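Local coordinates for iron Transport-associated domain protein (Bacillus anthracis, PDB 4H8Q) that binds heme through a NEAT domain and probably serves as a secreted hemophore that takes heme from methemoglobin, at residues 17-22 against 37-42; 76-81 against 88-93. The protein carries 1 engineered substitution. All coordinates share one frame; numbering follows the deposited sequence.

How the contacts relate
Both contacts are antiparallel pairings in the one barrel sheet of the NEAT domain, and both are partly buried. In contact 1, I18, F20 and A41 are buried. In contact 2, segment 76-81 is mostly exposed, while R88, V90 and F92 are buried. Their centres lie about 14 Å apart, and their nearest atoms stay about 7 Å from each other. They share no strand, but strand 49-56 packs against both. Contact 1 is a short ladder, beyond which a serine hydroxyl and a buried phenylalanine make the contact; a salt bridge closes its outer end. Contact 2 is a longer hairpin ladder with a classic bulge. Its links are mostly backbone, and its one arginine turns to partners beyond the hairpin.

Contact 1: 17-22 against 37-42; sequences DIAFKV and VVSPAR
The ring of F20 lies against V37, S39 and A41 in the antiparallel barrel of the NEAT domain, an immunoglobulin-like fold. CE1 of F20 is 3.2 Å from V38 O, which sits at the ring edge near its plane. CG2 of V37 comes in obliquely, 3.5 Å from CE2 of F20, and A41 CB lies obliquely beside CE1. CG of F20 stands between its own backbone N and carbonyl carbon (chi1 70°), and this swings the ring to the 37-42 side. V22 meets V37 through their CG2 methyls.

Two backbone bonds join I18 and A41, the hydrogen-bonded pair of the ladder. D17 and R42 form the next, non-hydrogen-bonded pair; a cis peptide bond precedes P40. S39 OG accepts the N-H of F20 at 3.1 Å in a nearly straight bond. OG is placed there by a chi1 of 176°, opposite the backbone N of S39.

At the other end, P40 CB and CG pack on D17 CB. The R42 chain bends twice to bring NH1 to D17. The carboxylate and guanidinium planes are 71° apart, and NH1 of R42 meets OD1 of D17 from above the carboxylate plane at 2.8 Å, in a salt bridge.

Further out, I122 and F124 of strand 114-125 and M54 of strand 49-56 also pack on F20, so its ring belongs to the barrel interior. The side chain of V22 is about 6 Å from the bound heme at the nearest atoms. N34 OD1 accepts the backbone N-H of V22.

Contact 2: 76-81 against 88-93; sequences AKVVSE and RVVEFE
The F92 ring meets A76 obliquely, with A76 CB 4.2 Å from its CD2. The guanidinium of R88 likewise has V78 CG2 lying obliquely to it, and CG2 of V78 is 4.1 Å from NE of R88. The R88 chain runs extended from CG to NE and crosses V78 at about a right angle. Its NH1 and NH2 are held by S59 OG and I62 O, which fix the guanidinium beyond the hairpin.

K77 and E91 exchange two backbone bonds as a hydrogen-bonded pair. V79 and S80 then both face V89, a classic beta bulge: V79 N gives to V89 O at 2.9 Å, and V89 N gives to S80 O at 2.8 Å. V79 CG2 packs 3.6 Å from V89 CG1, and V79 CG1 rests on E91 CB. The K77 and E91 side chains run side by side, yet K77 NZ stays 6.0 Å from E91 OE1, too far for a salt bridge.

V78 and V90 lie on the face with R88, and A76 CB is 3.8 Å from V90 CB. The hairpin of strands 72-82 and 87-94 lies between strand 62-69, whose F65 touches A76 and V90, and strand 49-56, whose M54 and L56 touch F92 and R88.

Contact 1: 17-22 against 37-42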
# COMPACT_ATOMS: atom_id res chain seq x y z
N ASP A 17 0.32 6.10 -13.53
CA ASP A 17 -0.22 6.57 -12.26
C ASP A 17 -1.51 5.81 -11.96
O ASP A 17 -2.33 5.57 -12.86
CB ASP A 17 -0.54 8.07 -12.32
CG ASP A 17 0.69 8.95 -12.33
OD1 ASP A 17 1.80 8.44 -12.04
OD2 ASP A 17 0.54 10.17 -12.60
N ILE A 18 -1.70 5.43 -10.70
CA ILE A 18 -2.97 4.83 -10.31
C ILE A 18 -3.44 5.36 -8.96
O ILE A 18 -2.76 5.24 -7.95
CB ILE A 18 -2.92 3.29 -10.32
CG1 ILE A 18 -4.30 2.71 -9.99
CG2 ILE A 18 -1.84 2.77 -9.39
CD1 ILE A 18 -4.48 1.26 -10.40
N ALA A 19 -4.63 5.96 -8.95
CA ALA A 19 -5.18 6.47 -7.70
C ALA A 19 -5.73 5.33 -6.86
O ALA A 19 -6.15 4.31 -7.40
CB ALA A 19 -6.29 7.50 -7.99
N PHE A 20 -5.74 5.52 -5.55
CA PHE A 20 -6.28 4.49 -4.66
C PHE A 20 -6.64 5.11 -3.32
O PHE A 20 -6.26 6.26 -3.02
CB PHE A 20 -5.26 3.37 -4.44
CG PHE A 20 -4.08 3.79 -3.61
CD1 PHE A 20 -3.00 4.44 -4.21
CD2 PHE A 20 -4.06 3.57 -2.24
CE1 PHE A 20 -1.92 4.85 -3.45
CE2 PHE A 20 -2.98 3.97 -1.47
CZ PHE A 20 -1.91 4.62 -2.07
N LYS A 21 -7.38 4.35 -2.51
CA LYS A 21 -7.71 4.72 -1.15
C LYS A 21 -7.48 3.49 -0.28
O LYS A 21 -7.63 2.36 -0.75
CB LYS A 21 -9.19 5.14 -1.07
CG LYS A 21 -9.52 6.44 -1.77
CD LYS A 21 -11.03 6.68 -1.79
CE LYS A 21 -11.38 7.99 -2.49
NZ LYS A 21 -12.86 8.17 -2.62
N VAL A 22 -7.11 3.71 0.97
CA VAL A 22 -7.06 2.64 1.95
C VAL A 22 -8.33 2.68 2.78
O VAL A 22 -8.67 3.73 3.33
CB VAL A 22 -5.83 2.75 2.87
CG1 VAL A 22 -5.73 1.54 3.79
CG2 VAL A 22 -4.56 2.88 2.02
N VAL A 37 -0.26 7.28 3.26
CA VAL A 37 0.17 6.79 1.96
C VAL A 37 0.04 7.91 0.94
O VAL A 37 -0.73 8.85 1.12
CB VAL A 37 -0.69 5.60 1.49
CG1 VAL A 37 -0.66 4.50 2.52
CG2 VAL A 37 -2.13 6.05 1.22
N VAL A 38 0.82 7.81 -0.13
CA VAL A 38 0.71 8.78 -1.21
C VAL A 38 -0.07 8.21 -2.38
O VAL A 38 0.24 7.15 -2.89
CB VAL A 38 2.09 9.22 -1.71
CG1 VAL A 38 1.95 10.14 -2.91
CG2 VAL A 38 2.87 9.88 -0.58
N SER A 39 -1.13 8.91 -2.79
CA SER A 39 -1.84 8.56 -4.01
C SER A 39 -1.64 9.72 -4.98
O SER A 39 -1.70 10.87 -4.56
CB SER A 39 -3.32 8.34 -3.72
OG SER A 39 -4.05 8.09 -4.90
N PRO A 40 -1.42 9.44 -6.28
CA PRO A 40 -1.45 8.09 -6.85
C PRO A 40 -0.17 7.31 -6.61
O PRO A 40 0.92 7.89 -6.43
CB PRO A 40 -1.58 8.36 -8.36
CG PRO A 40 -0.91 9.67 -8.55
CD PRO A 40 -1.22 10.47 -7.31
N ALA A 41 -0.31 6.00 -6.63
CA ALA A 41 0.82 5.08 -6.65
C ALA A 41 1.29 4.90 -8.08
O ALA A 41 0.71 5.46 -9.02
CB ALA A 41 0.41 3.74 -6.06
N ARG A 42 2.35 4.12 -8.26
CA ARG A 42 2.83 3.86 -9.61
C ARG A 42 2.64 2.39 -9.93
O ARG A 42 3.06 1.50 -9.19
CB ARG A 42 4.30 4.28 -9.77
CG ARG A 42 4.51 5.79 -9.73
CD ARG A 42 4.00 6.46 -11.01
NE ARG A 42 5.01 6.37 -12.08
CZ ARG A 42 4.78 6.65 -13.36
NH1 ARG A 42 3.57 7.03 -13.76
NH2 ARG A 42 5.77 6.55 -14.24

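Contact 2: 76-81 against 88-93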
# COMPACT_ATOMS: atom_id res chain seq x y z
N ALA A 76 5.65 -6.70 1.77
CA ALA A 76 5.96 -6.00 0.53
C ALA A 76 7.44 -5.68 0.49
O ALA A 76 8.05 -5.35 1.51
CB ALA A 76 5.13 -4.73 0.41
N LYS A 77 8.03 -5.75 -0.70
CA LYS A 77 9.44 -5.43 -0.87
C LYS A 77 9.71 -3.94 -0.70
O LYS A 77 9.03 -3.11 -1.30
CB LYS A 77 9.89 -5.86 -2.27
CG LYS A 77 11.38 -5.65 -2.49
CD LYS A 77 11.75 -5.83 -3.96
CE LYS A 77 13.27 -5.84 -4.13
NZ LYS A 77 13.94 -4.70 -3.43
N VAL A 78 10.72 -3.59 0.09
CA VAL A 78 11.11 -2.19 0.19
C VAL A 78 12.10 -1.90 -0.93
O VAL A 78 13.20 -2.46 -0.95
CB VAL A 78 11.75 -1.86 1.54
CG1 VAL A 78 12.14 -0.39 1.59
CG2 VAL A 78 10.77 -2.20 2.67
N VAL A 79 11.70 -1.07 -1.88
CA VAL A 79 12.55 -0.77 -3.03
C VAL A 79 13.31 0.54 -2.90
O VAL A 79 14.22 0.83 -3.68
CB VAL A 79 11.75 -0.80 -4.35
CG1 VAL A 79 11.26 -2.20 -4.63
CG2 VAL A 79 10.58 0.18 -4.30
N SER A 80 12.94 1.35 -1.92
CA SER A 80 13.72 2.53 -1.58
C SER A 80 13.30 3.09 -0.24
O SER A 80 12.17 2.88 0.21
CB SER A 80 13.64 3.61 -2.66
OG SER A 80 12.34 4.17 -2.74
N GLU A 81 14.23 3.80 0.38
CA GLU A 81 13.98 4.53 1.61
C GLU A 81 14.60 5.91 1.51
O GLU A 81 15.69 6.07 0.94
CB GLU A 81 14.57 3.79 2.81
CG GLU A 81 13.96 2.44 3.10
CD GLU A 81 14.51 1.82 4.37
OE1 GLU A 81 13.96 0.79 4.82
OE2 GLU A 81 15.48 2.38 4.93
N ARG A 88 9.25 5.71 2.70
CA ARG A 88 9.84 4.61 1.96
C ARG A 88 8.86 4.13 0.89
O ARG A 88 7.68 4.43 0.96
CB ARG A 88 10.22 3.46 2.87
CG ARG A 88 9.07 2.62 3.41
CD ARG A 88 9.65 1.55 4.32
NE ARG A 88 8.70 0.58 4.86
CZ ARG A 88 8.07 0.74 6.03
NH1 ARG A 88 8.23 1.85 6.74
NH2 ARG A 88 7.26 -0.21 6.48
N VAL A 89 9.39 3.42 -0.10
CA VAL A 89 8.55 2.90 -1.17
C VAL A 89 8.50 1.39 -1.07
O VAL A 89 9.54 0.72 -0.99
CB VAL A 89 9.09 3.33 -2.56
CG1 VAL A 89 8.19 2.75 -3.67
CG2 VAL A 89 9.14 4.84 -2.65
N VAL A 90 7.29 0.84 -1.06
CA VAL A 90 7.10 -0.60 -1.01
C VAL A 90 6.46 -1.07 -2.31
O VAL A 90 5.73 -0.32 -2.97
CB VAL A 90 6.26 -1.06 0.22
CG1 VAL A 90 6.97 -0.66 1.52
CG2 VAL A 90 4.85 -0.47 0.17
N GLU A 91 6.75 -2.30 -2.70
CA GLU A 91 6.27 -2.82 -3.97
C GLU A 91 5.61 -4.17 -3.77
O GLU A 91 6.10 -5.00 -3.01
CB GLU A 91 7.46 -2.98 -4.92
CG GLU A 91 7.14 -3.60 -6.25
CD GLU A 91 8.40 -3.86 -7.05
OE1 GLU A 91 9.02 -4.94 -6.85
OE2 GLU A 91 8.78 -2.99 -7.86
N PHE A 92 4.48 -4.37 -4.44
CA PHE A 92 3.73 -5.61 -4.32
C PHE A 92 2.90 -5.82 -5.57
O PHE A 92 2.68 -4.89 -6.35
CB PHE A 92 2.83 -5.60 -3.08
CG PHE A 92 1.90 -4.42 -3.00
CD1 PHE A 92 0.67 -4.45 -3.63
CD2 PHE A 92 2.26 -3.27 -2.31
CE1 PHE A 92 -0.19 -3.36 -3.56
CE2 PHE A 92 1.41 -2.18 -2.24
CZ PHE A 92 0.19 -2.23 -2.87
N GLU A 93 2.46 -7.06 -5.77
CA GLU A 93 1.69 -7.42 -6.94
C GLU A 93 0.21 -7.17 -6.72
O GLU A 93 -0.31 -7.35 -5.61
CB GLU A 93 1.92 -8.90 -7.27
CG GLU A 93 2.66 -9.15 -8.56
CD GLU A 93 2.66 -10.63 -8.92
OE1 GLU A 93 3.53 -11.37 -8.40
OE2 GLU A 93 1.79 -11.04 -9.72